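O-succinylbenzoate synthase (Synechococcus elongatus, PDB 2OZT) catalyses the dehydration of 2-succinyl-6-hydroxy-2,4-cyclohexadiene-1-carboxylate to 2-succinylbenzoate, a metal-dependent step on the way to phylloquinone. Local coordinates at residues 217-222 with 241-246; 165-170 with 194-199. All coordinates share one frame; numbering follows the deposited sequence.

Contact 1. Residues 217-222 with 241-246. With NA (sodium ion), chain D.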
loop_
_atom_site.group_PDB
_atom_site.type_symbol
_atom_site.label_atom_id
_atom_site.label_comp_id
_atom_site.label_asym_id
_atom_site.label_seq_id
_atom_site.Cartn_x
_atom_site.Cartn_y
_atom_site.Cartn_z
ATOM N N ALA A 217 17.466 5.169 -7.628
ATOM C CA ALA A 217 16.233 5.764 -7.138
ATOM C C ALA A 217 15.843 5.256 -5.756
ATOM O O ALA A 217 16.108 4.119 -5.401
ATOM C CB ALA A 217 15.056 5.536 -8.117
ATOM N N ILE A 218 15.178 6.103 -5.005
ATOM C CA ILE A 218 14.713 5.746 -3.664
ATOM C C ILE A 218 13.192 5.902 -3.625
ATOM O O ILE A 218 12.639 6.827 -4.243
ATOM C CB ILE A 218 15.387 6.636 -2.585
ATOM C CG1 ILE A 218 16.906 6.483 -2.696
ATOM C CG2 ILE A 218 14.915 6.268 -1.187
ATOM C CD1 ILE A 218 17.665 7.306 -1.644
ATOM N N ALA A 219 12.533 4.986 -2.928
ATOM C CA ALA A 219 11.086 5.071 -2.720
ATOM C C ALA A 219 10.769 5.267 -1.256
ATOM O O ALA A 219 11.339 4.624 -0.383
ATOM C CB ALA A 219 10.446 3.782 -3.186
ATOM N N LEU A 220 9.776 6.099 -0.961
ATOM C CA LEU A 220 9.266 6.228 0.404
ATOM C C LEU A 220 8.069 5.331 0.614
ATOM O O LEU A 220 7.241 5.176 -0.293
ATOM C CB LEU A 220 8.790 7.673 0.646
ATOM C CG LEU A 220 9.925 8.693 0.525
ATOM C CD1 LEU A 220 9.297 10.060 0.590
ATOM C CD2 LEU A 220 11.008 8.545 1.600
ATOM N N ASP A 221 8.001 4.733 1.801
ATOM C CA ASP A 221 6.904 3.788 2.106
ATOM C C ASP A 221 6.423 4.118 3.508
ATOM O O ASP A 221 5.394 4.773 3.658
ATOM C CB ASP A 221 7.409 2.346 1.944
ATOM C CG ASP A 221 6.356 1.299 2.232
ATOM O OD1 ASP A 221 5.129 1.578 2.145
ATOM O OD2 ASP A 221 6.734 0.142 2.550
ATOM N N GLU A 222 7.143 3.683 4.536
ATOM C CA GLU A 222 6.782 4.036 5.904
ATOM C C GLU A 222 6.671 5.537 6.080
ATOM O O GLU A 222 5.858 6.014 6.900
ATOM C CB GLU A 222 7.826 3.455 6.874
ATOM C CG GLU A 222 7.754 1.916 7.076
ATOM C CD GLU A 222 8.527 1.054 6.079
ATOM O OE1 GLU A 222 8.944 1.554 5.015
ATOM O OE2 GLU A 222 8.683 -0.190 6.344
ATOM N N PHE A 241 10.396 7.872 -5.661
ATOM C CA PHE A 241 9.078 7.254 -5.742
ATOM C C PHE A 241 8.305 7.334 -4.433
ATOM O O PHE A 241 8.845 7.531 -3.352
ATOM C CB PHE A 241 9.207 5.778 -6.121
ATOM C CG PHE A 241 9.697 5.566 -7.520
ATOM C CD1 PHE A 241 8.831 5.303 -8.565
ATOM C CD2 PHE A 241 11.068 5.629 -7.784
ATOM C CE1 PHE A 241 9.324 5.136 -9.856
ATOM C CE2 PHE A 241 11.565 5.415 -9.057
ATOM C CZ PHE A 241 10.690 5.185 -10.111
ATOM N N PHE A 242 6.980 7.215 -4.561
ATOM C CA PHE A 242 6.110 7.217 -3.385
ATOM C C PHE A 242 5.289 5.932 -3.453
ATOM O O PHE A 242 4.680 5.661 -4.496
ATOM C CB PHE A 242 5.079 8.342 -3.531
ATOM C CG PHE A 242 5.635 9.760 -3.496
ATOM C CD1 PHE A 242 5.569 10.508 -2.339
ATOM C CD2 PHE A 242 6.118 10.368 -4.659
ATOM C CE1 PHE A 242 6.029 11.846 -2.330
ATOM C CE2 PHE A 242 6.566 11.699 -4.632
ATOM C CZ PHE A 242 6.512 12.410 -3.471
ATOM N N VAL A 243 5.317 5.136 -2.395
ATOM C CA VAL A 243 4.494 3.913 -2.360
ATOM C C VAL A 243 3.187 4.297 -1.639
ATOM O O VAL A 243 3.199 4.631 -0.453
ATOM C CB VAL A 243 5.225 2.781 -1.622
ATOM C CG1 VAL A 243 4.367 1.514 -1.585
ATOM C CG2 VAL A 243 6.591 2.501 -2.303
ATOM N N ILE A 244 2.080 4.318 -2.380
ATOM C CA ILE A 244 0.805 4.802 -1.853
ATOM C C ILE A 244 -0.050 3.640 -1.391
ATOM O O ILE A 244 -0.343 2.720 -2.193
ATOM C CB ILE A 244 0.038 5.508 -2.991
ATOM C CG1 ILE A 244 0.820 6.698 -3.570
ATOM C CG2 ILE A 244 -1.368 5.972 -2.511
ATOM C CD1 ILE A 244 1.191 7.787 -2.537
ATOM N N LYS A 245 -0.431 3.668 -0.111
ATOM C CA LYS A 245 -1.396 2.688 0.410
ATOM C C LYS A 245 -2.753 3.349 0.429
ATOM O O LYS A 245 -3.111 4.063 1.358
ATOM C CB LYS A 245 -1.052 2.244 1.840
ATOM C CG LYS A 245 0.174 1.303 1.928
ATOM C CD LYS A 245 1.563 1.945 1.607
ATOM C CE LYS A 245 1.934 3.103 2.530
ATOM N NZ LYS A 245 3.330 3.630 2.087
ATOM N N THR A 246 -3.484 3.136 -0.665
ATOM C CA THR A 246 -4.722 3.885 -0.873
ATOM C C THR A 246 -5.706 3.721 0.297
ATOM O O THR A 246 -6.399 4.686 0.655
ATOM C CB THR A 246 -5.314 3.479 -2.187
ATOM O OG1 THR A 246 -4.388 3.756 -3.242
ATOM C CG2 THR A 246 -6.611 4.236 -2.527
HETATM NA NA NA D . 9.414 -0.181 3.023
#
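The NZ atom of K245 is gripped by three acceptors inside this contact: it gives hydrogen bonds to D221 OD1 at 2.7 Å, to the backbone D221 O at 2.8 Å and, within its own segment, to V243 O at 2.7 Å. V224 O, just outside the segments, is a fourth acceptor. The first bond is also a salt bridge and uses the anti lone pair of OD1, the one turned away from the other carboxylate oxygen; the carbonyls of D221 and V243 are met from above their planes. NZ reaches this spot because the lysine chain folds back on itself, bent at chi2 (69°) and chi3 (60°), so that it crosses the D221 side chain at about a right angle. D221 in turn holds its CG anti to the backbone N (chi1 -180°), and its OD2 binds the sodium ion at 2.7 Å, with E222 OE1 and D167 OD1 completing the protein ligands. One carboxylate thus bridges the metal and the lysine tip. The setting is a beta-alpha-beta unit of the C-terminal barrel of the enolase superfamily, strands 218-220 and 241-244 lying parallel and connected through helix 227-235; as in relatives, catalytic residues sit at the C-terminal strand ends, and K245 is the predicted proton acceptor. With an alanine here, D221 OD1 and the carbonyls of D221 and V243 would probably each lose the donor that NZ supplies. Deeper in the sheet, V243 N bonds to L220 O at 2.8 Å, while V243 CG2 packs against A219 CB, which also touches F241 CB. Farther back, the F241 ring receives A217 CB at its edge, in plane, 3.6 Å from CE2. On the opposite face of the sheet, L220 and F242 both lean on W233 of helix 227-235.

Contact 2. Residues 165-170 with 194-199. With NA (sodium ion), chain D; PO4 (phosphate ion), chain B.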
loop_
_atom_site.group_PDB
_atom_site.type_symbol
_atom_site.label_atom_id
_atom_site.label_comp_id
_atom_site.label_asym_id
_atom_site.label_seq_id
_atom_site.Cartn_x
_atom_site.Cartn_y
_atom_site.Cartn_z
ATOM N N ARG A 165 13.072 -4.437 -6.821
ATOM C CA ARG A 165 12.998 -3.417 -5.768
ATOM C C ARG A 165 13.682 -3.966 -4.533
ATOM O O ARG A 165 13.531 -5.169 -4.239
ATOM C CB ARG A 165 11.506 -3.120 -5.463
ATOM C CG ARG A 165 10.699 -2.608 -6.658
ATOM C CD ARG A 165 9.227 -2.781 -6.429
ATOM N NE ARG A 165 8.533 -2.307 -7.627
ATOM C CZ ARG A 165 7.193 -2.245 -7.746
ATOM N NH1 ARG A 165 6.394 -2.629 -6.745
ATOM N NH2 ARG A 165 6.668 -1.797 -8.896
ATOM N N LEU A 166 14.450 -3.135 -3.830
ATOM C CA LEU A 166 15.097 -3.592 -2.598
ATOM C C LEU A 166 14.431 -2.891 -1.426
ATOM O O LEU A 166 14.496 -1.663 -1.351
ATOM C CB LEU A 166 16.578 -3.246 -2.609
ATOM C CG LEU A 166 17.331 -3.812 -3.803
ATOM C CD1 LEU A 166 18.810 -3.318 -3.751
ATOM C CD2 LEU A 166 17.231 -5.320 -3.854
ATOM N N ASP A 167 13.841 -3.626 -0.496
ATOM C CA ASP A 167 13.110 -2.990 0.581
ATOM C C ASP A 167 13.864 -3.114 1.893
ATOM O O ASP A 167 13.921 -4.203 2.465
ATOM C CB ASP A 167 11.724 -3.634 0.690
ATOM C CG ASP A 167 10.777 -2.840 1.564
ATOM O OD1 ASP A 167 11.165 -1.795 2.171
ATOM O OD2 ASP A 167 9.576 -3.221 1.678
ATOM N N ALA A 168 14.381 -1.982 2.370
ATOM C CA ALA A 168 15.068 -1.984 3.641
ATOM C C ALA A 168 14.168 -1.776 4.852
ATOM O O ALA A 168 14.615 -1.984 6.010
ATOM C CB ALA A 168 16.168 -0.941 3.627
ATOM N N ASN A 169 12.920 -1.330 4.644
ATOM C CA ASN A 169 11.992 -1.102 5.753
ATOM C C ASN A 169 12.574 -0.241 6.857
ATOM O O ASN A 169 12.280 -0.432 8.041
ATOM C CB ASN A 169 11.455 -2.421 6.319
ATOM C CG ASN A 169 10.703 -3.204 5.287
ATOM O OD1 ASN A 169 11.198 -4.203 4.772
ATOM N ND2 ASN A 169 9.503 -2.734 4.956
ATOM N N GLY A 170 13.381 0.739 6.458
ATOM C CA GLY A 170 13.913 1.694 7.421
ATOM C C GLY A 170 14.975 1.090 8.331
ATOM O O GLY A 170 15.248 1.655 9.402
ATOM N N TYR A 194 14.422 0.582 -7.554
ATOM C CA TYR A 194 14.662 1.513 -6.464
ATOM C C TYR A 194 15.007 0.778 -5.201
ATOM O O TYR A 194 14.818 -0.461 -5.106
ATOM C CB TYR A 194 13.441 2.425 -6.210
ATOM C CG TYR A 194 12.050 1.790 -6.028
ATOM C CD1 TYR A 194 11.080 1.979 -7.013
ATOM C CD2 TYR A 194 11.704 1.061 -4.895
ATOM C CE1 TYR A 194 9.758 1.486 -6.857
ATOM C CE2 TYR A 194 10.372 0.543 -4.738
ATOM C CZ TYR A 194 9.449 0.766 -5.725
ATOM O OH TYR A 194 8.185 0.263 -5.514
ATOM N N VAL A 195 15.562 1.538 -4.242
ATOM C CA VAL A 195 15.702 1.106 -2.863
ATOM C C VAL A 195 14.548 1.751 -2.078
ATOM O O VAL A 195 14.374 2.964 -2.107
ATOM C CB VAL A 195 17.095 1.492 -2.259
ATOM C CG1 VAL A 195 17.129 1.107 -0.804
ATOM C CG2 VAL A 195 18.253 0.846 -3.038
ATOM N N GLU A 196 13.798 0.919 -1.388
ATOM C CA GLU A 196 12.622 1.377 -0.657
ATOM C C GLU A 196 12.940 1.630 0.809
ATOM O O GLU A 196 13.515 0.748 1.472
ATOM C CB GLU A 196 11.503 0.342 -0.772
ATOM C CG GLU A 196 10.166 0.785 -0.209
ATOM C CD GLU A 196 9.092 -0.225 -0.553
ATOM O OE1 GLU A 196 9.398 -1.179 -1.275
ATOM O OE2 GLU A 196 7.932 -0.037 -0.136
ATOM N N GLN A 197 12.679 2.862 1.273
ATOM C CA GLN A 197 12.830 3.224 2.696
ATOM C C GLN A 197 14.201 2.820 3.291
ATOM O O GLN A 197 14.263 2.020 4.215
ATOM C CB GLN A 197 11.634 2.721 3.531
ATOM C CG GLN A 197 11.469 3.502 4.841
ATOM C CD GLN A 197 10.846 4.854 4.648
ATOM O OE1 GLN A 197 9.857 5.003 3.897
ATOM N NE2 GLN A 197 11.391 5.880 5.302
ATOM N N PRO A 198 15.276 3.402 2.752
ATOM C CA PRO A 198 16.567 2.975 3.309
ATOM C C PRO A 198 16.747 3.378 4.762
ATOM O O PRO A 198 17.411 2.639 5.522
ATOM C CB PRO A 198 17.584 3.664 2.405
ATOM C CG PRO A 198 16.877 4.833 1.808
ATOM C CD PRO A 198 15.441 4.308 1.611
ATOM N N LEU A 199 16.134 4.476 5.174
ATOM C CA LEU A 199 16.295 4.983 6.555
ATOM C C LEU A 199 14.933 5.084 7.194
ATOM O O LEU A 199 13.941 5.205 6.469
ATOM C CB LEU A 199 16.978 6.366 6.552
ATOM C CG LEU A 199 18.360 6.479 5.887
ATOM C CD1 LEU A 199 18.786 7.936 5.858
ATOM C CD2 LEU A 199 19.337 5.631 6.680
HETATM NA NA NA D . 9.414 -0.181 3.023
HETATM P P PO4 B . 7.616 -1.800 -12.738
HETATM O O1 PO4 B . 6.520 -2.816 -12.811
HETATM O O2 PO4 B . 7.511 -1.183 -11.386
HETATM O O3 PO4 B . 8.949 -2.540 -12.864
HETATM O O4 PO4 B . 7.718 -0.660 -13.735
#
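R165 lies along Y194 from CB as far as NE and NH1. Its CB lies 3.9 Å from Y194 CE2, and CG then sits over one face of the ring, 4.0 Å from the centroid, in a CH-pi contact offset toward the rim. Farther out, CD comes within 3.3 Å of Y194 OH. With the chain extended from CG to NE (chi3 -178°), the guanidinium continues past the phenol, its plane only 18° from that of the ring and the hydroxyl over one of its faces. NE makes a salt bridge with E193 OE1, NH1 stays near Y194 OH, and NH2 bonds to A295 O and, at 2.7 Å, to O2 of a phosphate ion, probably from the crystallisation liquor. These residues belong to neighbouring parallel strands of the enolase-type barrel, 163-167 and 192-196, joined through helix 174-187. At the strand ends stand the magnesium-binding residues D167 and E196, whose carboxylates stack almost parallel; their closest oxygens, D167 OD2 and E196 OE1, are 3.6 Å apart. The salt bridge from K136 to D167 OD2 is likely to ease this crowding of charge. D167 OD1 coordinates the sodium ion at 2.5 Å. The same oxygen accepts from N169 N, forming an Asx turn. Beyond it, G170 N bonds to Q197 O at 2.7 Å.

How the contacts relate
Contact 2 comes first along the chain and contact 1 follows it, and the two beta-alpha-beta units succeed one another round the same parallel barrel sheet, their centres about 9 Å apart. Strands 192-196 and 218-220 are direct neighbours, so the four strands run consecutively as 163-167, 192-196, 218-220 and 241-244. Q197 ties the units together: its N probably bonds to A219 O and its OE1 to D221 N, each at 2.8 Å. The magnesium-binding residues are shared between them, D167 and E196 in contact 2 and D221 in contact 1. Successive strand ends of the barrel thereby assemble a single active site, with the predicted proton acceptor on the last of these segments.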